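Local coordinates for lysyl-trna-dependent l-ysyl-phosphatidylgycerol synthase (Bacillus licheniformis, PDB 4V36), which transfers lysine from lysyl-tRNA to the membrane lipid phosphatidylglycerol, a modification linked to bacterial resistance, at residues S32-K40 with G180-Y190; N257-N265 with M289-K299. One frame throughout, in Å; residues are numbered along the deposited sequence.

In the fold
Both interactions reach the pocket that holds the lysine amide, on opposite sides of the chain's centre. Their centres lie 21 Å apart, and their nearest atoms come within about 5 Å without touching. Interaction 1 joins the loop between helix 16-25 and strand 41-44 to the loop and first turn of helix 188-191; interaction 2 follows it in the chain and joins the end of strand 255-261 to the loop and helix 296-300. Strand 255-261 lies inside the large mixed sheet, whereas 32-40 only leads into its edge strand 41-44. Gly-184 binds the lysine amide directly, and the side chain of Ser-291 lies about 4 Å from it (nearest atoms), in a fold consistent with the acetyltransferase clan.

Interaction 1. Residues S32-K40 with G180-Y190; sequences SHLGFLGDK and GFSLGFFQEDY. With LYN (2,6-diamino-hexanoic acid amide), chain C.
Leu-37 drives one methyl, CD2, between two aromatic rings, and the densest packing of the contact gathers round it. CD2 of Leu-37 sits 3.6 Å from the centroid of the Tyr-190 ring and 3.9 Å from that of the Phe-185 ring, over a face of each, making two CH-pi contacts. Its other methyl, CD1, rests against the carbonyl oxygen of Leu-183 and CE2 of Phe-185. His-33 lies obliquely across the far end of Tyr-190, their ring planes at 48°, while CB of Phe-36 meets the tyrosine ring at its edge. The Tyr-190 hydroxyl is held by Asp-224 of the ligand pocket.

A polar group closes the other end. With CG of Asp-39 set between its backbone N and carbonyl carbon (chi1 63°), OD2 accepts a hydrogen bond from the backbone N of Phe-181 at 2.8 Å, nearly along the C-O axis. This bond holds Phe-181, the second residue of the type II' turn 180-183, whose far end runs into Gly-184; there the carbonyl oxygen accepts a hydrogen bond from NT of the bound lysine amide at 2.8 Å. Buried Lys-40, bent at its last two torsions, brings NZ to the carbonyl oxygens of Leu-34 and Phe-181 and, at 2.6 Å, to OD1 of Asp-39 in a salt bridge.

Toward solvent the joint is looser. Gln-187, the N-cap of helix 188-191, is partly exposed, and its NE2 makes a weak bond of 3.3 Å to the carbonyl oxygen of Leu-37, beside exposed Gly-38, while OE1 weakly caps the backbone N of Tyr-190.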
loop_
_atom_site.group_PDB
_atom_site.type_symbol
_atom_site.label_atom_id
_atom_site.label_comp_id
_atom_site.label_asym_id
_atom_site.label_seq_id
_atom_site.Cartn_x
_atom_site.Cartn_y
_atom_site.Cartn_z
ATOM N N SER A 32 1.600 3.141 -7.152
ATOM C CA SER A 32 1.126 3.405 -8.508
ATOM C C SER A 32 -0.070 2.538 -8.892
ATOM O O SER A 32 -0.992 3.001 -9.566
ATOM C CB SER A 32 2.258 3.193 -9.516
ATOM O OG SER A 32 3.346 4.059 -9.253
ATOM N N HIS A 33 -0.051 1.281 -8.458
ATOM C CA HIS A 33 -1.095 0.329 -8.825
ATOM C C HIS A 33 -2.449 0.710 -8.233
ATOM O O HIS A 33 -3.494 0.303 -8.741
ATOM C CB HIS A 33 -0.707 -1.082 -8.380
ATOM C CG HIS A 33 -1.582 -2.156 -8.951
ATOM N ND1 HIS A 33 -2.516 -2.836 -8.201
ATOM C CD2 HIS A 33 -1.666 -2.663 -10.205
ATOM C CE1 HIS A 33 -3.135 -3.717 -8.964
ATOM N NE2 HIS A 33 -2.639 -3.633 -10.186
ATOM N N LEU A 34 -2.430 1.500 -7.164
ATOM C CA LEU A 34 -3.661 1.917 -6.497
ATOM C C LEU A 34 -4.495 2.863 -7.358
ATOM O O LEU A 34 -5.641 3.170 -7.026
ATOM C CB LEU A 34 -3.340 2.579 -5.157
ATOM C CG LEU A 34 -2.809 1.629 -4.084
ATOM C CD1 LEU A 34 -2.486 2.383 -2.808
ATOM C CD2 LEU A 34 -3.813 0.520 -3.819
ATOM N N GLY A 35 -3.919 3.321 -8.465
ATOM C CA GLY A 35 -4.630 4.182 -9.391
ATOM C C GLY A 35 -5.724 3.452 -10.151
ATOM O O GLY A 35 -6.583 4.077 -10.770
ATOM N N PHE A 36 -5.697 2.123 -10.100
ATOM C CA PHE A 36 -6.697 1.317 -10.792
ATOM C C PHE A 36 -7.977 1.177 -9.972
ATOM O O PHE A 36 -8.926 0.518 -10.397
ATOM C CB PHE A 36 -6.136 -0.067 -11.125
ATOM C CG PHE A 36 -5.039 -0.045 -12.151
ATOM C CD1 PHE A 36 -5.321 0.240 -13.478
ATOM C CD2 PHE A 36 -3.729 -0.316 -11.793
ATOM C CE1 PHE A 36 -4.316 0.261 -14.426
ATOM C CE2 PHE A 36 -2.720 -0.299 -12.737
ATOM C CZ PHE A 36 -3.013 -0.010 -14.055
ATOM N N LEU A 37 -7.996 1.795 -8.795
ATOM C CA LEU A 37 -9.187 1.797 -7.952
ATOM C C LEU A 37 -10.208 2.801 -8.471
ATOM O O LEU A 37 -11.397 2.705 -8.171
ATOM C CB LEU A 37 -8.824 2.114 -6.500
ATOM C CG LEU A 37 -8.028 1.051 -5.740
ATOM C CD1 LEU A 37 -7.669 1.543 -4.343
ATOM C CD2 LEU A 37 -8.811 -0.252 -5.665
ATOM N N GLY A 38 -9.730 3.769 -9.248
ATOM C CA GLY A 38 -10.590 4.772 -9.849
ATOM C C GLY A 38 -11.131 5.790 -8.864
ATOM O O GLY A 38 -12.143 6.440 -9.127
ATOM N N ASP A 39 -10.456 5.934 -7.728
ATOM C CA ASP A 39 -10.900 6.862 -6.694
ATOM C C ASP A 39 -9.922 8.020 -6.524
ATOM O O ASP A 39 -9.990 8.766 -5.546
ATOM C CB ASP A 39 -11.088 6.131 -5.364
ATOM C CG ASP A 39 -9.797 5.535 -4.835
ATOM O OD1 ASP A 39 -8.863 5.323 -5.639
ATOM O OD2 ASP A 39 -9.717 5.272 -3.617
ATOM N N LYS A 40 -9.010 8.160 -7.479
ATOM C CA LYS A 40 -8.042 9.250 -7.467
ATOM C C LYS A 40 -7.940 9.897 -8.842
ATOM O O LYS A 40 -7.992 9.211 -9.862
ATOM C CB LYS A 40 -6.668 8.747 -7.020
ATOM C CG LYS A 40 -6.586 8.388 -5.547
ATOM C CD LYS A 40 -5.271 7.704 -5.221
ATOM C CE LYS A 40 -5.184 6.342 -5.887
ATOM N NZ LYS A 40 -6.273 5.437 -5.426
ATOM N N GLY A 180 -10.183 3.163 1.355
ATOM C CA GLY A 180 -9.706 3.495 0.025
ATOM C C GLY A 180 -8.487 4.394 -0.021
ATOM O O GLY A 180 -7.690 4.433 0.919
ATOM N N PHE A 181 -8.351 5.110 -1.135
ATOM C CA PHE A 181 -7.234 6.019 -1.390
ATOM C C PHE A 181 -5.883 5.307 -1.344
ATOM O O PHE A 181 -5.343 4.921 -2.381
ATOM C CB PHE A 181 -7.248 7.188 -0.399
ATOM C CG PHE A 181 -6.201 8.228 -0.680
ATOM C CD1 PHE A 181 -6.273 9.008 -1.823
ATOM C CD2 PHE A 181 -5.148 8.425 0.196
ATOM C CE1 PHE A 181 -5.311 9.965 -2.088
ATOM C CE2 PHE A 181 -4.182 9.380 -0.063
ATOM C CZ PHE A 181 -4.264 10.152 -1.207
ATOM N N SER A 182 -5.342 5.136 -0.141
ATOM C CA SER A 182 -4.028 4.519 0.026
ATOM C C SER A 182 -4.133 3.025 0.304
ATOM O O SER A 182 -3.121 2.329 0.392
ATOM C CB SER A 182 -3.261 5.200 1.158
ATOM O OG SER A 182 -3.950 5.057 2.387
ATOM N N LEU A 183 -5.360 2.540 0.455
ATOM C CA LEU A 183 -5.603 1.119 0.669
ATOM C C LEU A 183 -6.496 0.573 -0.435
ATOM O O LEU A 183 -7.287 1.308 -1.025
ATOM C CB LEU A 183 -6.244 0.874 2.037
ATOM C CG LEU A 183 -5.439 1.298 3.269
ATOM C CD1 LEU A 183 -6.253 1.107 4.540
ATOM C CD2 LEU A 183 -4.133 0.529 3.352
ATOM N N GLY A 184 -6.367 -0.717 -0.715
ATOM C CA GLY A 184 -7.189 -1.343 -1.730
ATOM C C GLY A 184 -8.495 -1.861 -1.169
ATOM O O GLY A 184 -8.648 -2.019 0.043
ATOM N N PHE A 185 -9.447 -2.114 -2.058
ATOM C CA PHE A 185 -10.717 -2.709 -1.671
ATOM C C PHE A 185 -11.169 -3.696 -2.740
ATOM O O PHE A 185 -10.554 -3.798 -3.802
ATOM C CB PHE A 185 -11.782 -1.631 -1.437
ATOM C CG PHE A 185 -11.886 -0.616 -2.543
ATOM C CD1 PHE A 185 -12.683 -0.853 -3.650
ATOM C CD2 PHE A 185 -11.197 0.585 -2.465
ATOM C CE1 PHE A 185 -12.785 0.083 -4.664
ATOM C CE2 PHE A 185 -11.294 1.524 -3.475
ATOM C CZ PHE A 185 -12.089 1.273 -4.576
ATOM N N PHE A 186 -12.243 -4.422 -2.454
ATOM C CA PHE A 186 -12.730 -5.447 -3.366
ATOM C C PHE A 186 -13.484 -4.835 -4.544
ATOM O O PHE A 186 -14.698 -4.637 -4.478
ATOM C CB PHE A 186 -13.627 -6.440 -2.623
ATOM C CG PHE A 186 -13.799 -7.752 -3.334
ATOM C CD1 PHE A 186 -14.714 -7.883 -4.368
ATOM C CD2 PHE A 186 -13.049 -8.857 -2.967
ATOM C CE1 PHE A 186 -14.872 -9.091 -5.025
ATOM C CE2 PHE A 186 -13.205 -10.068 -3.618
ATOM C CZ PHE A 186 -14.117 -10.184 -4.647
ATOM N N GLN A 187 -12.757 -4.530 -5.614
ATOM C CA GLN A 187 -13.372 -4.103 -6.864
ATOM C C GLN A 187 -12.953 -5.042 -7.988
ATOM O O GLN A 187 -11.768 -5.322 -8.165
ATOM C CB GLN A 187 -12.991 -2.664 -7.212
ATOM C CG GLN A 187 -13.651 -2.165 -8.489
ATOM C CD GLN A 187 -12.974 -0.940 -9.061
ATOM O OE1 GLN A 187 -12.021 -1.049 -9.833
ATOM N NE2 GLN A 187 -13.463 0.237 -8.688
ATOM N N GLU A 188 -13.934 -5.516 -8.746
ATOM C CA GLU A 188 -13.704 -6.513 -9.783
ATOM C C GLU A 188 -12.748 -6.026 -10.872
ATOM O O GLU A 188 -11.857 -6.765 -11.285
ATOM C CB GLU A 188 -15.041 -6.933 -10.390
ATOM C CG GLU A 188 -15.996 -7.517 -9.359
ATOM C CD GLU A 188 -17.418 -7.621 -9.864
ATOM O OE1 GLU A 188 -17.675 -7.216 -11.017
ATOM O OE2 GLU A 188 -18.281 -8.107 -9.102
ATOM N N ASP A 189 -12.929 -4.788 -11.328
ATOM C CA ASP A 189 -12.017 -4.185 -12.298
ATOM C C ASP A 189 -10.583 -4.190 -11.778
ATOM O O ASP A 189 -9.652 -4.570 -12.487
ATOM C CB ASP A 189 -12.441 -2.751 -12.625
ATOM C CG ASP A 189 -13.494 -2.684 -13.711
ATOM O OD1 ASP A 189 -13.418 -3.488 -14.664
ATOM O OD2 ASP A 189 -14.396 -1.824 -13.614
ATOM N N TYR A 190 -10.426 -3.763 -10.530
ATOM C CA TYR A 190 -9.124 -3.692 -9.880
ATOM C C TYR A 190 -8.482 -5.069 -9.742
ATOM O O TYR A 190 -7.278 -5.226 -9.946
ATOM C CB TYR A 190 -9.272 -3.032 -8.506
ATOM C CG TYR A 190 -8.016 -3.024 -7.666
ATOM C CD1 TYR A 190 -6.898 -2.301 -8.056
ATOM C CD2 TYR A 190 -7.958 -3.722 -6.466
ATOM C CE1 TYR A 190 -5.752 -2.286 -7.285
ATOM C CE2 TYR A 190 -6.817 -3.712 -5.687
ATOM C CZ TYR A 190 -5.716 -2.993 -6.102
ATOM O OH TYR A 190 -4.576 -2.979 -5.332
HETATM N N LYN C . -6.980 -6.220 3.084
HETATM C CA LYN C . -7.498 -4.888 2.826
HETATM C CB LYN C . -8.217 -4.370 4.068
HETATM C CG LYN C . -8.723 -2.943 3.890
HETATM C CD LYN C . -9.978 -2.697 4.720
HETATM C CE LYN C . -9.711 -2.870 6.211
HETATM N NZ LYN C . -10.972 -2.656 6.972
HETATM C C LYN C . -6.373 -3.963 2.457
HETATM O O LYN C . -5.324 -4.016 3.080
HETATM N NT LYN C . -6.544 -3.114 1.444
#

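Interaction 2. Residues N257-N265 with M289-K299; sequences NMGMAPLSN and MYSFSGLRSFK
Pro-262 packs over one face of the Tyr-290 ring, with N and CD nearer its plane than CG, and CD 3.8 Å from the ring centroid in a CH-pi contact, while CB of Met-289 covers the opposite face. Met-260, bent at its last torsion (chi3 67°), curls its CE methyl onto CB of Met-289 at 3.5 Å and beside CE1 of Tyr-290.

Two cations of the short helix 296-300 hold backbone oxygens of residues 257-265. Lys-299 runs past CB of Ala-261 and turns at its tip to put NZ 2.7 Å from the carbonyl oxygen of Met-258, tilted 32° from the carbonyl plane; the same oxygen faces the edge of the Phe-292 ring. Arg-296, extended as far as NE, gives NH1 to the carbonyl oxygen of Pro-262 at 3.2 Å, nearly in its guanidinium plane and with an N-H...O angle of 162°. CB of Ser-264 lies over one face of this guanidinium, toward its rim.

Second-shell bonds set these groups. NH1 of Arg-296 also forms a salt bridge with Glu-117. An Asx turn, Asn-257 OD1 to Gly-259 N, shapes the backbone beside the Met-258 carbonyl, and an ST turn at Ser-293 leads into the helix. The Tyr-290 hydroxyl is tied to the carbonyl oxygen of Leu-115.

Strand 255-261 pairs with strands 111-122 and 220-228, while Phe-292 and Phe-298 pack on Phe-241 of helix 236-251 and Lys-299 on Trp-306 of strand 305-313.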
loop_
_atom_site.group_PDB
_atom_site.type_symbol
_atom_site.label_atom_id
_atom_site.label_comp_id
_atom_site.label_asym_id
_atom_site.label_seq_id
_atom_site.Cartn_x
_atom_site.Cartn_y
_atom_site.Cartn_z
ATOM N N ASN A 257 7.667 -6.400 -0.063
ATOM C CA ASN A 257 7.176 -5.291 0.744
ATOM C C ASN A 257 5.967 -5.726 1.565
ATOM O O ASN A 257 4.898 -5.980 1.017
ATOM C CB ASN A 257 6.820 -4.099 -0.150
ATOM C CG ASN A 257 6.640 -2.808 0.631
ATOM O OD1 ASN A 257 6.319 -2.819 1.819
ATOM N ND2 ASN A 257 6.842 -1.681 -0.044
ATOM N N MET A 258 6.142 -5.817 2.879
ATOM C CA MET A 258 5.062 -6.252 3.759
ATOM C C MET A 258 4.140 -5.102 4.149
ATOM O O MET A 258 3.250 -5.266 4.983
ATOM C CB MET A 258 5.629 -6.907 5.019
ATOM C CG MET A 258 6.389 -8.193 4.766
ATOM S SD MET A 258 6.769 -9.056 6.302
ATOM C CE MET A 258 5.121 -9.391 6.914
ATOM N N GLY A 259 4.354 -3.938 3.548
ATOM C CA GLY A 259 3.541 -2.776 3.849
ATOM C C GLY A 259 4.111 -1.965 4.996
ATOM O O GLY A 259 5.099 -2.357 5.617
ATOM N N MET A 260 3.478 -0.833 5.284
ATOM C CA MET A 260 3.983 0.077 6.304
ATOM C C MET A 260 3.658 -0.407 7.714
ATOM O O MET A 260 2.613 -1.011 7.957
ATOM C CB MET A 260 3.416 1.484 6.089
ATOM C CG MET A 260 4.166 2.574 6.842
ATOM S SD MET A 260 3.636 4.237 6.392
ATOM C CE MET A 260 1.964 4.238 7.026
ATOM N N ALA A 261 4.574 -0.141 8.637
ATOM C CA ALA A 261 4.377 -0.454 10.044
ATOM C C ALA A 261 4.608 0.805 10.872
ATOM O O ALA A 261 5.337 1.701 10.443
ATOM C CB ALA A 261 5.315 -1.570 10.480
ATOM N N PRO A 262 3.981 0.889 12.056
ATOM C CA PRO A 262 4.203 2.059 12.912
ATOM C C PRO A 262 5.651 2.159 13.377
ATOM O O PRO A 262 6.338 1.142 13.480
ATOM C CB PRO A 262 3.262 1.817 14.097
ATOM C CG PRO A 262 3.035 0.342 14.104
ATOM C CD PRO A 262 3.032 -0.061 12.662
ATOM N N LEU A 263 6.107 3.379 13.641
ATOM C CA LEU A 263 7.465 3.597 14.118
ATOM C C LEU A 263 7.642 3.026 15.520
ATOM O O LEU A 263 6.674 2.873 16.264
ATOM C CB LEU A 263 7.801 5.089 14.118
ATOM C CG LEU A 263 7.759 5.819 12.776
ATOM C CD1 LEU A 263 7.982 7.306 12.985
ATOM C CD2 LEU A 263 8.800 5.247 11.834
ATOM N N SER A 264 8.881 2.708 15.875
ATOM C CA SER A 264 9.191 2.308 17.240
ATOM C C SER A 264 9.261 3.551 18.122
ATOM O O SER A 264 9.087 4.669 17.639
ATOM C CB SER A 264 10.505 1.530 17.294
ATOM O OG SER A 264 11.565 2.287 16.738
ATOM N N ASN A 265 9.527 3.359 19.409
ATOM C CA ASN A 265 9.611 4.482 20.339
ATOM C C ASN A 265 10.937 5.231 20.233
ATOM O O ASN A 265 11.311 5.970 21.145
ATOM C CB ASN A 265 9.402 4.001 21.776
ATOM C CG ASN A 265 10.451 2.996 22.212
ATOM O OD1 ASN A 265 11.548 3.368 22.630
ATOM N ND2 ASN A 265 10.117 1.715 22.117
ATOM N N MET A 289 -3.465 3.273 8.292
ATOM C CA MET A 289 -2.198 3.400 7.582
ATOM C C MET A 289 -1.359 2.126 7.612
ATOM O O MET A 289 -0.409 1.983 6.842
ATOM C CB MET A 289 -1.384 4.557 8.162
ATOM C CG MET A 289 -2.111 5.890 8.176
ATOM S SD MET A 289 -0.976 7.286 8.307
ATOM C CE MET A 289 0.212 6.656 9.491
ATOM N N TYR A 290 -1.709 1.199 8.497
ATOM C CA TYR A 290 -0.915 -0.011 8.671
ATOM C C TYR A 290 -1.711 -1.264 8.322
ATOM O O TYR A 290 -2.586 -1.690 9.076
ATOM C CB TYR A 290 -0.389 -0.087 10.102
ATOM C CG TYR A 290 0.167 1.229 10.593
ATOM C CD1 TYR A 290 1.321 1.765 10.039
ATOM C CD2 TYR A 290 -0.464 1.939 11.606
ATOM C CE1 TYR A 290 1.833 2.971 10.479
ATOM C CE2 TYR A 290 0.041 3.146 12.056
ATOM C CZ TYR A 290 1.191 3.657 11.489
ATOM O OH TYR A 290 1.698 4.857 11.932
ATOM N N SER A 291 -1.392 -1.851 7.173
ATOM C CA SER A 291 -2.121 -3.006 6.665
ATOM C C SER A 291 -1.775 -4.292 7.412
ATOM O O SER A 291 -0.790 -4.346 8.152
ATOM C CB SER A 291 -1.848 -3.186 5.169
ATOM O OG SER A 291 -0.456 -3.255 4.913
ATOM N N PHE A 292 -2.602 -5.316 7.208
ATOM C CA PHE A 292 -2.423 -6.636 7.814
ATOM C C PHE A 292 -2.439 -6.577 9.339
ATOM O O PHE A 292 -3.414 -6.983 9.972
ATOM C CB PHE A 292 -1.124 -7.280 7.323
ATOM C CG PHE A 292 -0.875 -7.081 5.857
ATOM C CD1 PHE A 292 -1.749 -7.597 4.916
ATOM C CD2 PHE A 292 0.232 -6.373 5.420
ATOM C CE1 PHE A 292 -1.526 -7.410 3.567
ATOM C CE2 PHE A 292 0.461 -6.186 4.071
ATOM C CZ PHE A 292 -0.419 -6.704 3.145
ATOM N N SER A 293 -1.360 -6.071 9.925
ATOM C CA SER A 293 -1.277 -5.947 11.374
ATOM C C SER A 293 -0.766 -4.571 11.781
ATOM O O SER A 293 0.174 -4.045 11.186
ATOM C CB SER A 293 -0.373 -7.037 11.955
ATOM O OG SER A 293 -0.355 -6.982 13.372
ATOM N N GLY A 294 -1.395 -3.990 12.797
ATOM C CA GLY A 294 -0.982 -2.698 13.314
ATOM C C GLY A 294 0.202 -2.827 14.251
ATOM O O GLY A 294 0.692 -1.837 14.792
ATOM N N LEU A 295 0.659 -4.060 14.445
ATOM C CA LEU A 295 1.802 -4.330 15.305
ATOM C C LEU A 295 3.096 -4.382 14.502
ATOM O O LEU A 295 3.233 -5.182 13.575
ATOM C CB LEU A 295 1.602 -5.644 16.063
ATOM C CG LEU A 295 0.381 -5.717 16.983
ATOM C CD1 LEU A 295 0.300 -7.078 17.658
ATOM C CD2 LEU A 295 0.421 -4.601 18.016
ATOM N N ARG A 296 4.040 -3.519 14.863
ATOM C CA ARG A 296 5.355 -3.495 14.234
ATOM C C ARG A 296 6.079 -4.819 14.453
ATOM O O ARG A 296 6.828 -5.278 13.592
ATOM C CB ARG A 296 6.184 -2.333 14.787
ATOM C CG ARG A 296 7.608 -2.250 14.259
ATOM C CD ARG A 296 8.362 -1.110 14.933
ATOM N NE ARG A 296 9.760 -1.042 14.514
ATOM C CZ ARG A 296 10.204 -0.285 13.516
ATOM N NH1 ARG A 296 9.360 0.472 12.828
ATOM N NH2 ARG A 296 11.493 -0.286 13.205
ATOM N N SER A 297 5.835 -5.432 15.608
ATOM C CA SER A 297 6.476 -6.690 15.977
ATOM C C SER A 297 6.096 -7.831 15.041
ATOM O O SER A 297 6.874 -8.764 14.846
ATOM C CB SER A 297 6.119 -7.063 17.417
ATOM O OG SER A 297 4.723 -7.263 17.559
ATOM N N PHE A 298 4.899 -7.757 14.467
ATOM C CA PHE A 298 4.434 -8.777 13.536
ATOM C C PHE A 298 5.336 -8.843 12.309
ATOM O O PHE A 298 5.685 -9.926 11.841
ATOM C CB PHE A 298 2.989 -8.506 13.112
ATOM C CG PHE A 298 2.458 -9.484 12.100
ATOM C CD1 PHE A 298 1.930 -10.699 12.502
ATOM C CD2 PHE A 298 2.486 -9.188 10.746
ATOM C CE1 PHE A 298 1.442 -11.600 11.575
ATOM C CE2 PHE A 298 1.999 -10.086 9.815
ATOM C CZ PHE A 298 1.477 -11.293 10.230
ATOM N N LYS A 299 5.706 -7.678 11.792
ATOM C CA LYS A 299 6.563 -7.599 10.616
ATOM C C LYS A 299 8.037 -7.717 10.991
ATOM O O LYS A 299 8.851 -8.197 10.202
ATOM C CB LYS A 299 6.321 -6.287 9.868
ATOM C CG LYS A 299 4.873 -6.045 9.479
ATOM C CD LYS A 299 4.733 -4.775 8.656
ATOM C CE LYS A 299 3.283 -4.502 8.300
ATOM N NZ LYS A 299 2.670 -5.647 7.579
#